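Local atomic coordinates of SAM-dependent methyltransferase (PDB entry 3GGD), a protein that probably transfers methyl groups from S-adenosylmethionine to a substrate not yet identified, and is seen with the spent cofactor S-adenosylhomocysteine bound. Residues D36-F50 with N67-P79. Residues are numbered along the deposited sequence; the frame is centred on the assembly and turned at random.
Sequences DANVERAVVVDLPRF and NGTQTKFLSQFFP. With EDO (1,2-ethanediol), chain L; EDO (1,2-ethanediol), chain K; SO4 (sulfate ion), chain J; EDO (1,2-ethanediol), chain M.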
ATOM      1  N   ASP A  36      -9.092  -3.759  -3.729  1.00 59.63           N
ATOM      2  CA  ASP A  36      -9.125  -3.110  -5.044  1.00 60.24           C
ATOM      3  C   ASP A  36     -10.475  -2.397  -5.272  1.00 59.90           C
ATOM      4  O   ASP A  36     -11.253  -2.739  -6.158  1.00 60.16           O
ATOM      5  CB  ASP A  36      -8.806  -4.157  -6.122  1.00 60.26           C
ATOM      6  CG  ASP A  36      -8.486  -3.551  -7.482  1.00 62.64           C
ATOM      7  OD1 ASP A  36      -8.080  -2.358  -7.554  1.00 63.30           O
ATOM      8  OD2 ASP A  36      -8.595  -4.295  -8.482  1.00 63.08           O
ATOM      9  N   ALA A  37     -10.742  -1.419  -4.417  1.00 59.58           N
ATOM     10  CA  ALA A  37     -11.953  -0.609  -4.486  1.00 60.15           C
ATOM     11  C   ALA A  37     -11.916   0.336  -5.695  1.00 59.99           C
ATOM     12  O   ALA A  37     -10.860   0.758  -6.114  1.00 59.78           O
ATOM     13  CB  ALA A  37     -12.095   0.246  -3.180  1.00 59.04           C
ATOM     14  N   ASN A  38     -13.080   0.685  -6.224  1.00 59.76           N
ATOM     15  CA  ASN A  38     -13.143   1.671  -7.281  1.00 59.92           C
ATOM     16  C   ASN A  38     -12.526   3.000  -6.806  1.00 59.10           C
ATOM     17  O   ASN A  38     -12.572   3.319  -5.618  1.00 57.01           O
ATOM     18  CB  ASN A  38     -14.580   1.857  -7.751  1.00 60.78           C
ATOM     19  CG  ASN A  38     -15.516   2.198  -6.635  1.00 63.63           C
ATOM     20  OD1 ASN A  38     -15.730   1.387  -5.727  1.00 67.50           O
ATOM     21  ND2 ASN A  38     -16.105   3.392  -6.697  1.00 63.94           N
ATOM     22  N   VAL A  39     -11.904   3.732  -7.734  1.00 58.35           N
ATOM     23  CA  VAL A  39     -11.123   4.930  -7.388  1.00 57.70           C
ATOM     24  C   VAL A  39     -11.911   5.961  -6.571  1.00 57.40           C
ATOM     25  O   VAL A  39     -11.356   6.652  -5.714  1.00 58.30           O
ATOM     26  CB  VAL A  39     -10.502   5.584  -8.663  1.00 57.89           C
ATOM     27  CG1 VAL A  39      -9.426   4.628  -9.258  1.00 57.66           C
ATOM     28  CG2 VAL A  39     -11.619   6.011  -9.694  1.00 54.40           C
ATOM     29  N   GLU A  40     -13.197   6.062  -6.832  1.00 57.43           N
ATOM     30  CA  GLU A  40     -14.033   7.011  -6.126  1.00 58.52           C
ATOM     31  C   GLU A  40     -14.052   6.796  -4.614  1.00 59.96           C
ATOM     32  O   GLU A  40     -14.322   7.739  -3.888  1.00 59.36           O
ATOM     33  CB  GLU A  40     -15.451   7.036  -6.670  1.00 57.09           C
ATOM     34  CG  GLU A  40     -15.560   7.477  -8.134  1.00 57.15           C
ATOM     35  CD  GLU A  40     -15.385   6.354  -9.169  1.00 60.11           C
ATOM     36  OE1 GLU A  40     -15.093   5.203  -8.759  1.00 57.00           O
ATOM     37  OE2 GLU A  40     -15.578   6.629 -10.405  1.00 58.36           O
ATOM     38  N   ARG A  41     -13.751   5.579  -4.151  1.00 60.62           N
ATOM     39  CA  ARG A  41     -13.729   5.270  -2.715  1.00 61.93           C
ATOM     40  C   ARG A  41     -12.278   5.090  -2.229  1.00 61.38           C
ATOM     41  O   ARG A  41     -12.057   4.655  -1.102  1.00 60.78           O
ATOM     42  CB  ARG A  41     -14.435   3.918  -2.446  1.00 62.15           C
ATOM     43  CG  ARG A  41     -15.854   3.855  -2.824  1.00 64.79           C
ATOM     44  CD  ARG A  41     -16.564   2.617  -2.266  1.00 64.36           C
ATOM     45  NE  ARG A  41     -16.193   1.320  -2.853  1.00 66.55           N
ATOM     46  CZ  ARG A  41     -15.795   0.228  -2.171  1.00 69.10           C
ATOM     47  NH1 ARG A  41     -15.670   0.207  -0.821  1.00 68.09           N
ATOM     48  NH2 ARG A  41     -15.542  -0.888  -2.862  1.00 67.93           N
ATOM     49  N   ALA A  42     -11.298   5.326  -3.104  1.00 61.28           N
ATOM     50  CA  ALA A  42      -9.917   5.059  -2.777  1.00 60.40           C
ATOM     51  C   ALA A  42      -9.071   6.323  -3.061  1.00 60.39           C
ATOM     52  O   ALA A  42      -9.127   7.299  -2.296  1.00 59.93           O
ATOM     53  CB  ALA A  42      -9.432   3.831  -3.540  1.00 59.74           C
ATOM     54  N   VAL A  43      -8.312   6.333  -4.152  1.00 58.87           N
ATOM     55  CA  VAL A  43      -7.453   7.484  -4.443  1.00 58.61           C
ATOM     56  C   VAL A  43      -8.177   8.862  -4.595  1.00 58.24           C
ATOM     57  O   VAL A  43      -7.599   9.923  -4.311  1.00 57.83           O
ATOM     58  CB  VAL A  43      -6.523   7.188  -5.687  1.00 59.21           C
ATOM     59  CG1 VAL A  43      -7.370   7.094  -6.983  1.00 57.14           C
ATOM     60  CG2 VAL A  43      -5.332   8.223  -5.755  1.00 57.35           C
ATOM     61  N   VAL A  44      -9.438   8.853  -5.012  1.00 58.46           N
ATOM     62  CA  VAL A  44     -10.219  10.080  -5.081  1.00 58.36           C
ATOM     63  C   VAL A  44     -10.401  10.691  -3.680  1.00 58.92           C
ATOM     64  O   VAL A  44     -10.407  11.942  -3.500  1.00 57.20           O
ATOM     65  CB  VAL A  44     -11.590   9.830  -5.715  1.00 58.07           C
ATOM     66  CG1 VAL A  44     -12.590  10.990  -5.407  1.00 56.61           C
ATOM     67  CG2 VAL A  44     -11.432   9.597  -7.183  1.00 57.63           C
ATOM     68  N   VAL A  45     -10.547   9.813  -2.690  1.00 58.79           N
ATOM     69  CA  VAL A  45     -10.633  10.247  -1.276  1.00 59.33           C
ATOM     70  C   VAL A  45      -9.260  10.712  -0.761  1.00 59.03           C
ATOM     71  O   VAL A  45      -9.143  11.722  -0.063  1.00 58.26           O
ATOM     72  CB  VAL A  45     -11.182   9.097  -0.385  1.00 60.38           C
ATOM     73  CG1 VAL A  45     -11.007   9.422   1.126  1.00 61.98           C
ATOM     74  CG2 VAL A  45     -12.653   8.821  -0.759  1.00 59.20           C
ATOM     75  N   ASP A  46      -8.211  10.020  -1.177  1.00 58.68           N
ATOM     76  CA  ASP A  46      -6.837  10.374  -0.756  1.00 59.22           C
ATOM     77  C   ASP A  46      -6.286  11.704  -1.322  1.00 59.39           C
ATOM     78  O   ASP A  46      -5.648  12.480  -0.589  1.00 58.87           O
ATOM     79  CB  ASP A  46      -5.855   9.271  -1.174  1.00 58.80           C
ATOM     80  CG  ASP A  46      -6.204   7.896  -0.549  1.00 60.44           C
ATOM     81  OD1 ASP A  46      -6.592   7.875   0.642  1.00 59.13           O
ATOM     82  OD2 ASP A  46      -6.054   6.877  -1.251  1.00 59.78           O
ATOM     83  N   LEU A  47      -6.541  11.954  -2.612  1.00 58.82           N
ATOM     84  CA  LEU A  47      -5.848  13.028  -3.333  1.00 58.46           C
ATOM     85  C   LEU A  47      -5.993  14.419  -2.685  1.00 58.00           C
ATOM     86  O   LEU A  47      -5.006  15.108  -2.563  1.00 57.82           O
ATOM     87  CB  LEU A  47      -6.219  13.040  -4.830  1.00 58.28           C
ATOM     88  CG  LEU A  47      -5.473  14.039  -5.746  1.00 58.15           C
ATOM     89  CD1 LEU A  47      -3.953  13.871  -5.600  1.00 54.97           C
ATOM     90  CD2 LEU A  47      -5.908  13.974  -7.243  1.00 57.55           C
ATOM     91  N   PRO A  48      -7.204  14.821  -2.241  1.00 57.32           N
ATOM     92  CA  PRO A  48      -7.264  16.119  -1.573  1.00 58.00           C
ATOM     93  C   PRO A  48      -6.352  16.261  -0.333  1.00 58.32           C
ATOM     94  O   PRO A  48      -5.956  17.372   0.027  1.00 58.00           O
ATOM     95  CB  PRO A  48      -8.736  16.264  -1.197  1.00 57.98           C
ATOM     96  CG  PRO A  48      -9.467  15.295  -2.060  1.00 58.14           C
ATOM     97  CD  PRO A  48      -8.514  14.172  -2.303  1.00 58.20           C
ATOM     98  N   ARG A  49      -5.999  15.155   0.297  1.00 59.39           N
ATOM     99  CA  ARG A  49      -5.168  15.212   1.519  1.00 59.81           C
ATOM    100  C   ARG A  49      -3.721  15.560   1.232  1.00 60.28           C
ATOM    101  O   ARG A  49      -3.010  15.963   2.130  1.00 60.90           O
ATOM    102  CB  ARG A  49      -5.232  13.867   2.255  1.00 60.12           C
ATOM    103  CG  ARG A  49      -6.630  13.510   2.775  1.00 60.11           C
ATOM    104  CD  ARG A  49      -6.736  12.060   3.157  1.00 59.60           C
ATOM    105  NE  ARG A  49      -8.058  11.760   3.712  1.00 59.31           N
ATOM    106  CZ  ARG A  49      -8.471  10.546   4.052  1.00 62.74           C
ATOM    107  NH1 ARG A  49      -7.692   9.494   3.922  1.00 61.35           N
ATOM    108  NH2 ARG A  49      -9.686  10.368   4.535  1.00 63.56           N
ATOM    109  N   PHE A  50      -3.266  15.369  -0.008  1.00 60.92           N
ATOM    110  CA  PHE A  50      -1.875  15.682  -0.362  1.00 59.60           C
ATOM    111  C   PHE A  50      -1.604  16.522  -1.617  1.00 59.79           C
ATOM    112  O   PHE A  50      -0.480  17.012  -1.793  1.00 57.70           O
ATOM    113  CB  PHE A  50      -1.061  14.411  -0.438  1.00 60.69           C
ATOM    114  CG  PHE A  50      -1.434  13.466  -1.551  1.00 61.06           C
ATOM    115  CD1 PHE A  50      -0.784  13.524  -2.783  1.00 60.20           C
ATOM    116  CD2 PHE A  50      -2.314  12.431  -1.327  1.00 60.32           C
ATOM    117  CE1 PHE A  50      -1.079  12.619  -3.789  1.00 60.74           C
ATOM    118  CE2 PHE A  50      -2.604  11.530  -2.327  1.00 61.56           C
ATOM    119  CZ  PHE A  50      -1.991  11.619  -3.560  1.00 61.99           C
ATOM    120  N   ASN A  67      -2.028  -3.925  -8.896  1.00 60.15           N
ATOM    121  CA  ASN A  67      -2.523  -4.017 -10.265  1.00 60.17           C
ATOM    122  C   ASN A  67      -2.798  -2.692 -10.933  1.00 60.10           C
ATOM    123  O   ASN A  67      -3.384  -2.647 -12.030  1.00 60.64           O
ATOM    124  CB  ASN A  67      -3.773  -4.902 -10.360  1.00 60.49           C
ATOM    125  CG  ASN A  67      -4.925  -4.379  -9.535  1.00 60.71           C
ATOM    126  OD1 ASN A  67      -4.807  -3.350  -8.896  1.00 62.96           O
ATOM    127  ND2 ASN A  67      -6.037  -5.090  -9.542  1.00 61.61           N
ATOM    128  N   GLY A  68      -2.404  -1.606 -10.287  1.00 60.65           N
ATOM    129  CA  GLY A  68      -2.429  -0.300 -10.937  1.00 60.81           C
ATOM    130  C   GLY A  68      -3.725   0.454 -11.007  1.00 60.48           C
ATOM    131  O   GLY A  68      -3.806   1.462 -11.702  1.00 60.21           O
ATOM    132  N   THR A  69      -4.743  -0.004 -10.287  1.00 61.02           N
ATOM    133  CA  THR A  69      -6.036   0.653 -10.333  1.00 60.33           C
ATOM    134  C   THR A  69      -5.908   2.111  -9.915  1.00 60.10           C
ATOM    135  O   THR A  69      -6.448   2.973 -10.577  1.00 58.17           O
ATOM    136  CB  THR A  69      -7.046  -0.024  -9.421  1.00 61.15           C
ATOM    137  OG1 THR A  69      -7.141  -1.425  -9.771  1.00 60.66           O
ATOM    138  CG2 THR A  69      -8.441   0.669  -9.522  1.00 59.48           C
ATOM    139  N   GLN A  70      -5.154   2.395  -8.842  1.00 59.27           N
ATOM    140  CA  GLN A  70      -5.041   3.784  -8.363  1.00 59.40           C
ATOM    141  C   GLN A  70      -4.048   4.588  -9.194  1.00 60.11           C
ATOM    142  O   GLN A  70      -4.181   5.831  -9.365  1.00 60.39           O
ATOM    143  CB  GLN A  70      -4.656   3.814  -6.875  1.00 60.59           C
ATOM    144  CG  GLN A  70      -5.509   2.881  -5.941  1.00 60.80           C
ATOM    145  CD  GLN A  70      -7.032   3.035  -6.088  1.00 62.44           C
ATOM    146  OE1 GLN A  70      -7.550   4.153  -6.184  1.00 62.40           O
ATOM    147  NE2 GLN A  70      -7.762   1.910  -6.053  1.00 59.38           N
ATOM    148  N   THR A  71      -3.038   3.878  -9.695  1.00 60.21           N
ATOM    149  CA  THR A  71      -1.974   4.429 -10.506  1.00 60.08           C
ATOM    150  C   THR A  71      -2.517   5.105 -11.750  1.00 60.40           C
ATOM    151  O   THR A  71      -2.108   6.218 -12.099  1.00 60.80           O
ATOM    152  CB  THR A  71      -0.980   3.312 -10.922  1.00 60.70           C
ATOM    153  OG1 THR A  71      -0.772   2.418  -9.815  1.00 60.67           O
ATOM    154  CG2 THR A  71       0.367   3.901 -11.394  1.00 58.26           C
ATOM    155  N   LYS A  72      -3.440   4.440 -12.421  1.00 59.71           N
ATOM    156  CA  LYS A  72      -4.070   5.019 -13.607  1.00 60.09           C
ATOM    157  C   LYS A  72      -4.720   6.397 -13.324  1.00 60.09           C
ATOM    158  O   LYS A  72      -4.574   7.345 -14.102  1.00 59.47           O
ATOM    159  CB  LYS A  72      -5.098   4.030 -14.117  1.00 60.29           C
ATOM    160  CG  LYS A  72      -5.920   4.437 -15.391  1.00 62.56           C
ATOM    161  CD  LYS A  72      -5.046   4.673 -16.594  1.00 64.97           C
ATOM    162  CE  LYS A  72      -5.895   4.746 -17.883  1.00 66.19           C
ATOM    163  NZ  LYS A  72      -5.017   5.275 -18.945  1.00 70.49           N
ATOM    164  N   PHE A  73      -5.461   6.496 -12.222  1.00 59.99           N
ATOM    165  CA  PHE A  73      -6.043   7.758 -11.839  1.00 59.49           C
ATOM    166  C   PHE A  73      -4.946   8.816 -11.559  1.00 59.55           C
ATOM    167  O   PHE A  73      -5.000   9.946 -12.043  1.00 58.23           O
ATOM    168  CB  PHE A  73      -7.009   7.544 -10.658  1.00 59.82           C
ATOM    169  CG  PHE A  73      -7.512   8.815 -10.032  1.00 60.39           C
ATOM    170  CD1 PHE A  73      -6.714   9.521  -9.114  1.00 61.97           C
ATOM    171  CD2 PHE A  73      -8.757   9.314 -10.346  1.00 60.36           C
ATOM    172  CE1 PHE A  73      -7.170  10.688  -8.527  1.00 60.94           C
ATOM    173  CE2 PHE A  73      -9.214  10.486  -9.746  1.00 61.48           C
ATOM    174  CZ  PHE A  73      -8.420  11.161  -8.847  1.00 60.80           C
ATOM    175  N   LEU A  74      -3.951   8.455 -10.768  1.00 59.97           N
ATOM    176  CA  LEU A  74      -2.869   9.381 -10.482  1.00 60.83           C
ATOM    177  C   LEU A  74      -2.266   9.940 -11.779  1.00 61.20           C
ATOM    178  O   LEU A  74      -1.938  11.119 -11.873  1.00 60.27           O
ATOM    179  CB  LEU A  74      -1.774   8.684  -9.646  1.00 60.95           C
ATOM    180  CG  LEU A  74      -2.174   8.382  -8.200  1.00 60.70           C
ATOM    181  CD1 LEU A  74      -1.081   7.542  -7.503  1.00 62.82           C
ATOM    182  CD2 LEU A  74      -2.491   9.695  -7.392  1.00 61.01           C
ATOM    183  N   SER A  75      -2.164   9.088 -12.802  1.00 62.26           N
ATOM    184  CA  SER A  75      -1.506   9.487 -14.045  1.00 62.19           C
ATOM    185  C   SER A  75      -2.334  10.506 -14.788  1.00 62.52           C
ATOM    186  O   SER A  75      -1.824  11.204 -15.644  1.00 62.24           O
ATOM    187  CB  SER A  75      -1.243   8.272 -14.943  1.00 62.07           C
ATOM    188  OG  SER A  75      -2.404   7.873 -15.653  1.00 60.25           O
ATOM    189  N   GLN A  76      -3.626  10.576 -14.500  1.00 62.89           N
ATOM    190  CA  GLN A  76      -4.505  11.574 -15.162  1.00 63.52           C
ATOM    191  C   GLN A  76      -4.280  12.970 -14.543  1.00 61.40           C
ATOM    192  O   GLN A  76      -4.531  13.977 -15.153  1.00 60.00           O
ATOM    193  CB  GLN A  76      -5.964  11.093 -15.111  1.00 63.33           C
ATOM    194  CG  GLN A  76      -6.161   9.873 -16.053  1.00 68.03           C
ATOM    195  CD  GLN A  76      -7.287   8.873 -15.652  1.00 70.52           C
ATOM    196  OE1 GLN A  76      -7.665   8.762 -14.470  1.00 80.51           O
ATOM    197  NE2 GLN A  76      -7.804   8.114 -16.653  1.00 75.04           N
ATOM    198  N   PHE A  77      -3.705  13.011 -13.345  1.00 60.72           N
ATOM    199  CA  PHE A  77      -3.507  14.272 -12.623  1.00 60.71           C
ATOM    200  C   PHE A  77      -2.043  14.718 -12.548  1.00 61.05           C
ATOM    201  O   PHE A  77      -1.783  15.882 -12.420  1.00 61.15           O
ATOM    202  CB  PHE A  77      -4.067  14.142 -11.170  1.00 60.20           C
ATOM    203  CG  PHE A  77      -5.575  14.169 -11.109  1.00 59.67           C
ATOM    204  CD1 PHE A  77      -6.315  13.031 -11.397  1.00 59.17           C
ATOM    205  CD2 PHE A  77      -6.253  15.357 -10.819  1.00 57.14           C
ATOM    206  CE1 PHE A  77      -7.706  13.064 -11.378  1.00 60.28           C
ATOM    207  CE2 PHE A  77      -7.619  15.396 -10.807  1.00 58.49           C
ATOM    208  CZ  PHE A  77      -8.362  14.262 -11.089  1.00 58.94           C
ATOM    209  N   PHE A  78      -1.095  13.789 -12.562  1.00 61.54           N
ATOM    210  CA  PHE A  78       0.328  14.132 -12.444  1.00 62.15           C
ATOM    211  C   PHE A  78       1.046  13.877 -13.756  1.00 61.96           C
ATOM    212  O   PHE A  78       0.741  12.900 -14.439  1.00 61.83           O
ATOM    213  CB  PHE A  78       0.993  13.307 -11.353  1.00 62.75           C
ATOM    214  CG  PHE A  78       0.593  13.699  -9.980  1.00 63.98           C
ATOM    215  CD1 PHE A  78      -0.570  13.189  -9.404  1.00 65.08           C
ATOM    216  CD2 PHE A  78       1.355  14.589  -9.259  1.00 66.54           C
ATOM    217  CE1 PHE A  78      -0.962  13.547  -8.136  1.00 64.03           C
ATOM    218  CE2 PHE A  78       0.975  14.969  -7.955  1.00 68.42           C
ATOM    219  CZ  PHE A  78      -0.204  14.446  -7.402  1.00 66.55           C
ATOM    220  N   PRO A  79       2.034  14.724 -14.089  1.00 62.51           N
ATOM    221  CA  PRO A  79       2.707  14.580 -15.377  1.00 62.96           C
ATOM    222  C   PRO A  79       3.493  13.271 -15.546  1.00 62.70           C
ATOM    223  O   PRO A  79       3.533  12.728 -16.643  1.00 61.86           O
ATOM    224  CB  PRO A  79       3.640  15.813 -15.456  1.00 63.05           C
ATOM    225  CG  PRO A  79       3.767  16.341 -14.137  1.00 63.18           C
ATOM    226  CD  PRO A  79       2.566  15.858 -13.312  1.00 63.00           C
TER
HETATM  227  C1  EDO L 255      -9.496   4.307   1.344  1.00 56.55           C
HETATM  228  O1  EDO L 255     -10.013   3.328   0.426  1.00 54.42           O
HETATM  229  C2  EDO L 255      -8.662   5.411   0.633  1.00 56.76           C
HETATM  230  O2  EDO L 255      -7.659   4.902  -0.301  1.00 50.47           O
HETATM  231  C1  EDO K 254     -12.239  -1.559  -9.047  1.00 77.89           C
HETATM  232  O1  EDO K 254     -12.815  -0.476  -9.762  1.00 80.33           O
HETATM  233  C2  EDO K 254     -10.891  -1.750  -9.700  1.00 78.99           C
HETATM  234  O2  EDO K 254     -10.794  -3.049 -10.294  1.00 79.80           O
HETATM  235  S   SO4 J 253     -10.667  13.958   5.054  1.00119.23           S
HETATM  236  O1  SO4 J 253      -9.831  14.242   3.881  1.00117.82           O
HETATM  237  O2  SO4 J 253     -11.490  12.750   4.864  1.00118.53           O
HETATM  238  O3  SO4 J 253     -11.582  15.092   5.187  1.00120.94           O
HETATM  239  O4  SO4 J 253      -9.871  13.869   6.280  1.00117.42           O
HETATM  240  C1  EDO M 256     -12.890  14.115  -3.194  1.00 54.60           C
HETATM  241  O1  EDO M 256     -12.294  13.432  -2.078  1.00 55.29           O
HETATM  242  C2  EDO M 256     -13.848  15.203  -2.702  1.00 53.44           C
HETATM  243  O2  EDO M 256     -13.164  16.344  -2.186  1.00 52.60           O
HETATM  244  O   HOH W   1      -6.653  -0.725  -5.886  1.00 51.75           O
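Asp36 meets Asn67 and Thr69, and Val43 meets Gln70, beside the cofactor pocket of a Rossmann-like class I methyltransferase fold, where helix 43-50 packs against helix 69-77, the helix that follows the first strand, 60-63. The helix axes cross at -46°, 10.6 Å apart at their closest. The Asp36 carboxylate is gripped on both oxygens: Thr69 OG1 donates to the syn lone pair of OD1 (2.6 Å), while Asn67 ND2 reaches OD2 (2.9 Å) from above the carboxylate plane, keeping the acceptor near its own amide plane. A water bridges OD1 to Gln70 NE2. An alanine in place of Asp36 is likely to leave the Thr69 hydroxyl and the Asn67 amide without the carboxylate they share and that water without one of its partners. Bent at chi2 (-51°), Gln70 runs antiparallel alongside Val43; the N-H of Val43, at the start of helix 43-50, comes to OE1 (3.1 Å) from above the plane of the Gln70 amide carbonyl, not along a lone pair, and NE2 makes a weak bond to Ala37 O. The Gln70 side chain lies about 4 Å from bound S-adenosylhomocysteine at its nearest approach. Further along, Val43 splits its methyls: CG1 meets Phe73 CD1 obliquely, and CG2, anti to the backbone N, touches Leu74 CD2 (3.6 Å). The Val44 side chain stands roughly perpendicular to that of Phe73, with CG2 against CE2. Leu47 spreads between three rings, CD1 at the edge of Phe78, CD2 at the edge of Phe73 and, in a CH-pi contact, over one face of Phe77, 4.0 Å from its centroid.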